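Local atomic coordinates of fiber protein (Duck adenovirus 1, PDB entry 6ITX), a protein that forms the trimeric fiber of an avian adenovirus, whose C-terminal head domain, the part given here, probably binds the host-cell receptor during viral attachment. Residues L194-N199 and F296-A301; C166-R171 and L260-M265. All blocks are in the same frame, centred on the assembly; numbering follows the deposited sequence.

Contact 1: residues L194-N199 and F296-A301. With GLN (glutamine), chain G.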
loop_
_atom_site.group_PDB
_atom_site.type_symbol
_atom_site.label_atom_id
_atom_site.label_comp_id
_atom_site.label_asym_id
_atom_site.label_seq_id
_atom_site.Cartn_x
_atom_site.Cartn_y
_atom_site.Cartn_z
ATOM N N LEU A 194 -10.482 14.715 -15.341
ATOM C CA LEU A 194 -9.856 13.919 -16.390
ATOM C C LEU A 194 -8.479 13.404 -15.992
ATOM O O LEU A 194 -7.999 12.431 -16.586
ATOM C CB LEU A 194 -9.758 14.739 -17.679
ATOM C CG LEU A 194 -11.084 15.227 -18.262
ATOM C CD1 LEU A 194 -10.816 15.953 -19.545
ATOM C CD2 LEU A 194 -12.045 14.069 -18.496
ATOM N N TYR A 195 -7.832 14.018 -15.003
ATOM C CA TYR A 195 -6.515 13.548 -14.591
ATOM C C TYR A 195 -6.590 12.250 -13.813
ATOM O O TYR A 195 -5.544 11.639 -13.558
ATOM C CB TYR A 195 -5.801 14.607 -13.744
ATOM C CG TYR A 195 -5.106 15.677 -14.558
ATOM C CD1 TYR A 195 -5.661 16.144 -15.750
ATOM C CD2 TYR A 195 -3.902 16.221 -14.137
ATOM C CE1 TYR A 195 -5.029 17.122 -16.502
ATOM C CE2 TYR A 195 -3.264 17.209 -14.874
ATOM C CZ TYR A 195 -3.830 17.658 -16.056
ATOM O OH TYR A 195 -3.194 18.632 -16.798
ATOM N N PHE A 196 -7.798 11.830 -13.436
ATOM C CA PHE A 196 -8.023 10.667 -12.595
ATOM C C PHE A 196 -8.651 9.507 -13.361
ATOM O O PHE A 196 -9.153 8.560 -12.743
ATOM C CB PHE A 196 -8.904 11.044 -11.403
ATOM C CG PHE A 196 -8.274 12.022 -10.453
ATOM C CD1 PHE A 196 -8.378 13.386 -10.675
ATOM C CD2 PHE A 196 -7.621 11.576 -9.311
ATOM C CE1 PHE A 196 -7.831 14.290 -9.801
ATOM C CE2 PHE A 196 -7.056 12.473 -8.429
ATOM C CZ PHE A 196 -7.168 13.840 -8.675
ATOM N N ALA A 197 -8.672 9.561 -14.681
ATOM C CA ALA A 197 -8.869 8.335 -15.428
ATOM C C ALA A 197 -7.574 7.528 -15.404
ATOM O O ALA A 197 -6.475 8.084 -15.300
ATOM C CB ALA A 197 -9.283 8.641 -16.865
ATOM N N ALA A 198 -7.703 6.210 -15.489
ATOM C CA ALA A 198 -6.516 5.366 -15.408
ATOM C C ALA A 198 -5.676 5.491 -16.680
ATOM O O ALA A 198 -6.209 5.522 -17.795
ATOM C CB ALA A 198 -6.917 3.914 -15.157
ATOM N N ASN A 199 -4.352 5.550 -16.504
ATOM C CA ASN A 199 -3.438 5.831 -17.612
ATOM C C ASN A 199 -3.729 4.960 -18.826
ATOM O O ASN A 199 -3.913 3.749 -18.706
ATOM C CB ASN A 199 -1.991 5.615 -17.173
ATOM C CG ASN A 199 -0.996 5.902 -18.295
ATOM O OD1 ASN A 199 -0.564 5.000 -19.031
ATOM N ND2 ASN A 199 -0.634 7.170 -18.433
ATOM N N PHE A 296 -5.435 3.141 -1.750
ATOM C CA PHE A 296 -4.971 2.430 -2.935
ATOM C C PHE A 296 -4.324 3.429 -3.882
ATOM O O PHE A 296 -4.553 4.639 -3.785
ATOM C CB PHE A 296 -6.124 1.717 -3.647
ATOM C CG PHE A 296 -7.188 2.665 -4.162
ATOM C CD1 PHE A 296 -8.190 3.135 -3.316
ATOM C CD2 PHE A 296 -7.159 3.113 -5.478
ATOM C CE1 PHE A 296 -9.144 4.021 -3.775
ATOM C CE2 PHE A 296 -8.113 3.997 -5.941
ATOM C CZ PHE A 296 -9.113 4.450 -5.086
ATOM N N THR A 297 -3.535 2.908 -4.825
ATOM C CA THR A 297 -2.811 3.732 -5.788
ATOM C C THR A 297 -2.922 3.138 -7.186
ATOM O O THR A 297 -2.809 1.925 -7.362
ATOM C CB THR A 297 -1.324 3.860 -5.398
ATOM O OG1 THR A 297 -1.182 4.688 -4.228
ATOM C CG2 THR A 297 -0.514 4.464 -6.535
ATOM N N TYR A 298 -3.145 3.987 -8.187
ATOM C CA TYR A 298 -3.014 3.568 -9.581
ATOM C C TYR A 298 -2.418 4.712 -10.388
ATOM O O TYR A 298 -2.359 5.863 -9.926
ATOM C CB TYR A 298 -4.362 3.130 -10.189
ATOM C CG TYR A 298 -5.394 4.230 -10.223
ATOM C CD1 TYR A 298 -6.166 4.503 -9.110
ATOM C CD2 TYR A 298 -5.580 5.010 -11.353
ATOM C CE1 TYR A 298 -7.095 5.513 -9.117
ATOM C CE2 TYR A 298 -6.517 6.024 -11.370
ATOM C CZ TYR A 298 -7.273 6.270 -10.247
ATOM O OH TYR A 298 -8.216 7.278 -10.235
ATOM N N VAL A 299 -1.996 4.385 -11.614
ATOM C CA VAL A 299 -1.418 5.380 -12.515
ATOM C C VAL A 299 -2.526 6.257 -13.084
ATOM O O VAL A 299 -3.470 5.768 -13.716
ATOM C CB VAL A 299 -0.623 4.715 -13.644
ATOM C CG1 VAL A 299 0.319 5.719 -14.274
ATOM C CG2 VAL A 299 0.154 3.524 -13.150
ATOM N N GLY A 300 -2.406 7.566 -12.874
ATOM C CA GLY A 300 -3.329 8.521 -13.452
ATOM C C GLY A 300 -3.054 8.776 -14.925
ATOM O O GLY A 300 -2.115 8.247 -15.525
ATOM N N ALA A 301 -3.902 9.613 -15.520
ATOM C CA ALA A 301 -3.814 9.887 -16.958
ATOM C C ALA A 301 -2.545 10.647 -17.319
ATOM O O ALA A 301 -2.030 11.485 -16.559
ATOM C CB ALA A 301 -5.018 10.650 -17.426
ATOM O OXT ALA A 301 -2.006 10.402 -18.404
HETATM N N GLN G . -1.023 12.313 -19.209
HETATM C CA GLN G . 0.359 12.549 -18.813
HETATM C C GLN G . 1.126 13.242 -19.959
HETATM O O GLN G . 0.625 14.174 -20.614
HETATM C CB GLN G . 1.057 11.223 -18.414
HETATM C CG GLN G . 0.737 10.655 -16.991
HETATM C CD GLN G . 1.813 9.695 -16.444
HETATM O OE1 GLN G . 2.893 9.542 -17.028
HETATM N NE2 GLN G . 1.520 9.057 -15.311
HETATM O O HOH W 1 -2.383 12.158 -13.728
#
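Tyr298, near the end of strand 288-299, reaches from its backbone to the loop 194-199 along the length of its side chain. With chi1 at 62°, its CG sits between the backbone N and the carbonyl carbon, and CB points toward the loop. Further out, Tyr298 CD2 lies 4.2 Å from Ala198 CB and CE2 4.1 Å from Ala198 CA, with Ala198 CA oblique to the ring. At the tip, the hydroxyl OH of Tyr298 donates to Phe196 O over 3.0 Å; that oxygen lies in the plane of the tyrosine ring, whereas the donor is tilted 28° from the carbonyl plane. Beyond Tyr298 the C-terminal tail leaves the beta sheet of the fiber head, in which strand 288-299 pairs antiparallel with strands 134-144 and 226-235. The tail is held by backbone bonds: Asn199 N donates to Val299 O (2.9 Å), and Ala301 N donates to Tyr195 O (3.3 Å), standing above that carbonyl's plane. A water also donates to Tyr195 O and to Ala301 O, giving the Tyr195 carbonyl two donors. Asn199 is the N-cap of helix 200-203; its OD1 accepts from Ser202 N, while ND2 makes a weak bond to Gly300 O. Asn199 CB packs 3.7 Å from Val299 CG1, a methyl that also faces the side-chain amide of the bound glutamine.

Contact 2: residues C166-R171 and L260-M265; sequences CPFSAR and LNAIYM
Leu260 lies across one face of the Phe168 ring. Leu260 CB stands 3.7 Å from the centroid of the Phe168 ring and 17° off its normal, which meets the geometry of a CH-pi contact, and Leu260 CD1 lies over the root of the ring, 3.6 Å from Phe168 CG. The two side chains run antiparallel. A chi1 of 56° sets Phe168 CG between its backbone N and carbonyl carbon, turning the ring toward Leu260 and Ala262. Cys166 SG, from the same turn as the phenylalanine, covers the opposite face near the rim, sandwiching the ring between sulfur and aliphatic carbon. The far edge meets the backbone entering strand 262-271: Phe168 CE2 approaches Asn261 O, Ala262 N lies in the ring plane, and Ala262 CB is 4.1 Å from Phe168 CZ. By contrast, the loose side begins at Arg171, an exposed residue that makes no contact with 260-265 and instead touches Leu194; Leu260, though partly exposed, keeps CB and CD1 on the ring. Ser169 N donates to Cys166 O over 3.0 Å, closing a type I beta turn that directly follows strand 160-165, the antiparallel neighbour of strand 262-271 in the fiber-head sheet.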
loop_
_atom_site.group_PDB
_atom_site.type_symbol
_atom_site.label_atom_id
_atom_site.label_comp_id
_atom_site.label_asym_id
_atom_site.label_seq_id
_atom_site.Cartn_x
_atom_site.Cartn_y
_atom_site.Cartn_z
ATOM N N CYS A 166 -16.112 6.455 -11.716
ATOM C CA CYS A 166 -16.055 7.184 -12.980
ATOM C C CYS A 166 -15.815 8.657 -12.689
ATOM O O CYS A 166 -16.752 9.468 -12.718
ATOM C CB CYS A 166 -17.330 6.990 -13.796
ATOM S SG CYS A 166 -17.112 7.537 -15.492
ATOM N N PRO A 167 -14.573 9.043 -12.414
ATOM C CA PRO A 167 -14.290 10.467 -12.156
ATOM C C PRO A 167 -14.614 11.375 -13.332
ATOM O O PRO A 167 -14.737 12.591 -13.142
ATOM C CB PRO A 167 -12.786 10.481 -11.828
ATOM C CG PRO A 167 -12.256 9.180 -12.301
ATOM C CD PRO A 167 -13.380 8.191 -12.304
ATOM N N PHE A 168 -14.764 10.824 -14.537
ATOM C CA PHE A 168 -15.120 11.581 -15.732
ATOM C C PHE A 168 -16.566 11.316 -16.152
ATOM O O PHE A 168 -16.905 11.395 -17.336
ATOM C CB PHE A 168 -14.156 11.253 -16.873
ATOM C CG PHE A 168 -14.080 9.786 -17.184
ATOM C CD1 PHE A 168 -14.960 9.210 -18.095
ATOM C CD2 PHE A 168 -13.152 8.974 -16.547
ATOM C CE1 PHE A 168 -14.906 7.863 -18.373
ATOM C CE2 PHE A 168 -13.089 7.622 -16.823
ATOM C CZ PHE A 168 -13.966 7.067 -17.739
ATOM N N SER A 169 -17.429 10.988 -15.188
ATOM C CA SER A 169 -18.827 10.709 -15.490
ATOM C C SER A 169 -19.568 11.906 -16.083
ATOM O O SER A 169 -20.661 11.718 -16.631
ATOM C CB SER A 169 -19.561 10.251 -14.233
ATOM O OG SER A 169 -19.633 11.292 -13.266
ATOM N N ALA A 170 -19.029 13.127 -15.979
ATOM C CA ALA A 170 -19.746 14.270 -16.540
ATOM C C ALA A 170 -19.659 14.267 -18.064
ATOM O O ALA A 170 -20.654 14.542 -18.752
ATOM C CB ALA A 170 -19.207 15.578 -15.957
ATOM N N ARG A 171 -18.483 13.918 -18.603
ATOM C CA ARG A 171 -18.292 13.751 -20.040
ATOM C C ARG A 171 -18.771 12.388 -20.527
ATOM O O ARG A 171 -19.119 12.238 -21.700
ATOM C CB ARG A 171 -16.804 13.942 -20.379
ATOM C CG ARG A 171 -16.394 13.543 -21.787
ATOM C CD ARG A 171 -15.175 14.343 -22.242
ATOM N NE ARG A 171 -14.607 15.134 -21.145
ATOM C CZ ARG A 171 -14.649 16.464 -21.069
ATOM N NH1 ARG A 171 -14.110 17.100 -20.027
ATOM N NH2 ARG A 171 -15.229 17.165 -22.037
ATOM N N LEU A 260 -11.816 6.708 -22.415
ATOM C CA LEU A 260 -11.199 6.821 -21.100
ATOM C C LEU A 260 -11.415 5.574 -20.247
ATOM O O LEU A 260 -12.395 4.841 -20.412
ATOM C CB LEU A 260 -11.766 8.025 -20.358
ATOM C CG LEU A 260 -11.455 9.393 -20.937
ATOM C CD1 LEU A 260 -11.704 10.450 -19.870
ATOM C CD2 LEU A 260 -10.014 9.430 -21.440
ATOM N N ASN A 261 -10.498 5.368 -19.294
ATOM C CA ASN A 261 -10.506 4.209 -18.402
ATOM C C ASN A 261 -11.132 4.593 -17.066
ATOM O O ASN A 261 -10.673 5.536 -16.410
ATOM C CB ASN A 261 -9.087 3.687 -18.154
ATOM C CG ASN A 261 -8.445 3.085 -19.385
ATOM O OD1 ASN A 261 -9.112 2.523 -20.249
ATOM N ND2 ASN A 261 -7.130 3.181 -19.451
ATOM N N ALA A 262 -12.152 3.850 -16.648
ATOM C CA ALA A 262 -12.662 4.003 -15.298
ATOM C C ALA A 262 -11.919 3.012 -14.408
ATOM O O ALA A 262 -11.023 2.304 -14.872
ATOM C CB ALA A 262 -14.177 3.802 -15.268
ATOM N N ILE A 263 -12.278 2.950 -13.121
ATOM C CA ILE A 263 -11.651 2.018 -12.184
ATOM C C ILE A 263 -12.710 1.071 -11.632
ATOM O O ILE A 263 -13.708 1.521 -11.053
ATOM C CB ILE A 263 -10.937 2.741 -11.036
ATOM C CG1 ILE A 263 -9.797 3.590 -11.577
ATOM C CG2 ILE A 263 -10.384 1.741 -10.062
ATOM C CD1 ILE A 263 -10.168 5.054 -11.641
ATOM N N TYR A 264 -12.488 -0.237 -11.813
ATOM C CA TYR A 264 -13.313 -1.278 -11.211
ATOM C C TYR A 264 -12.713 -1.700 -9.878
ATOM O O TYR A 264 -11.492 -1.805 -9.729
ATOM C CB TYR A 264 -13.421 -2.499 -12.133
ATOM C CG TYR A 264 -14.267 -3.646 -11.600
ATOM C CD1 TYR A 264 -15.646 -3.506 -11.420
ATOM C CD2 TYR A 264 -13.695 -4.878 -11.301
ATOM C CE1 TYR A 264 -16.431 -4.557 -10.946
ATOM C CE2 TYR A 264 -14.477 -5.949 -10.833
ATOM C CZ TYR A 264 -15.846 -5.783 -10.652
ATOM O OH TYR A 264 -16.627 -6.837 -10.179
ATOM N N MET A 265 -13.576 -1.934 -8.904
ATOM C CA MET A 265 -13.142 -2.291 -7.565
ATOM C C MET A 265 -14.055 -3.381 -7.063
ATOM O O MET A 265 -15.258 -3.152 -6.921
ATOM C CB MET A 265 -13.197 -1.086 -6.642
ATOM C CG MET A 265 -12.351 0.037 -7.173
ATOM S SD MET A 265 -12.054 1.248 -5.923
ATOM C CE MET A 265 -10.342 1.539 -6.191
#

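The centres of contacts 1 and 2 are 10 Å apart, and loop 194-199 lies between the C-terminal tail and the start of strand 262-271. Asn261 ND2 of contact 2 probably hydrogen-bonds to Ala198 O of contact 1 over 3.0 Å, and Asn261 OD1 accepts from Arg207. Pro167 packs against Phe196, while Ile263 touches Tyr298 and Met265 touches Phe296, bringing successive strands 262-271 and 288-299 together through their side chains. The glutamine pocket belongs to contact 1: Val299, Gly300 and Ala301 line it with Gly133. Contact 2 lies farther from the ligand, the side chain of Leu260 being about 10 Å from the glutamine.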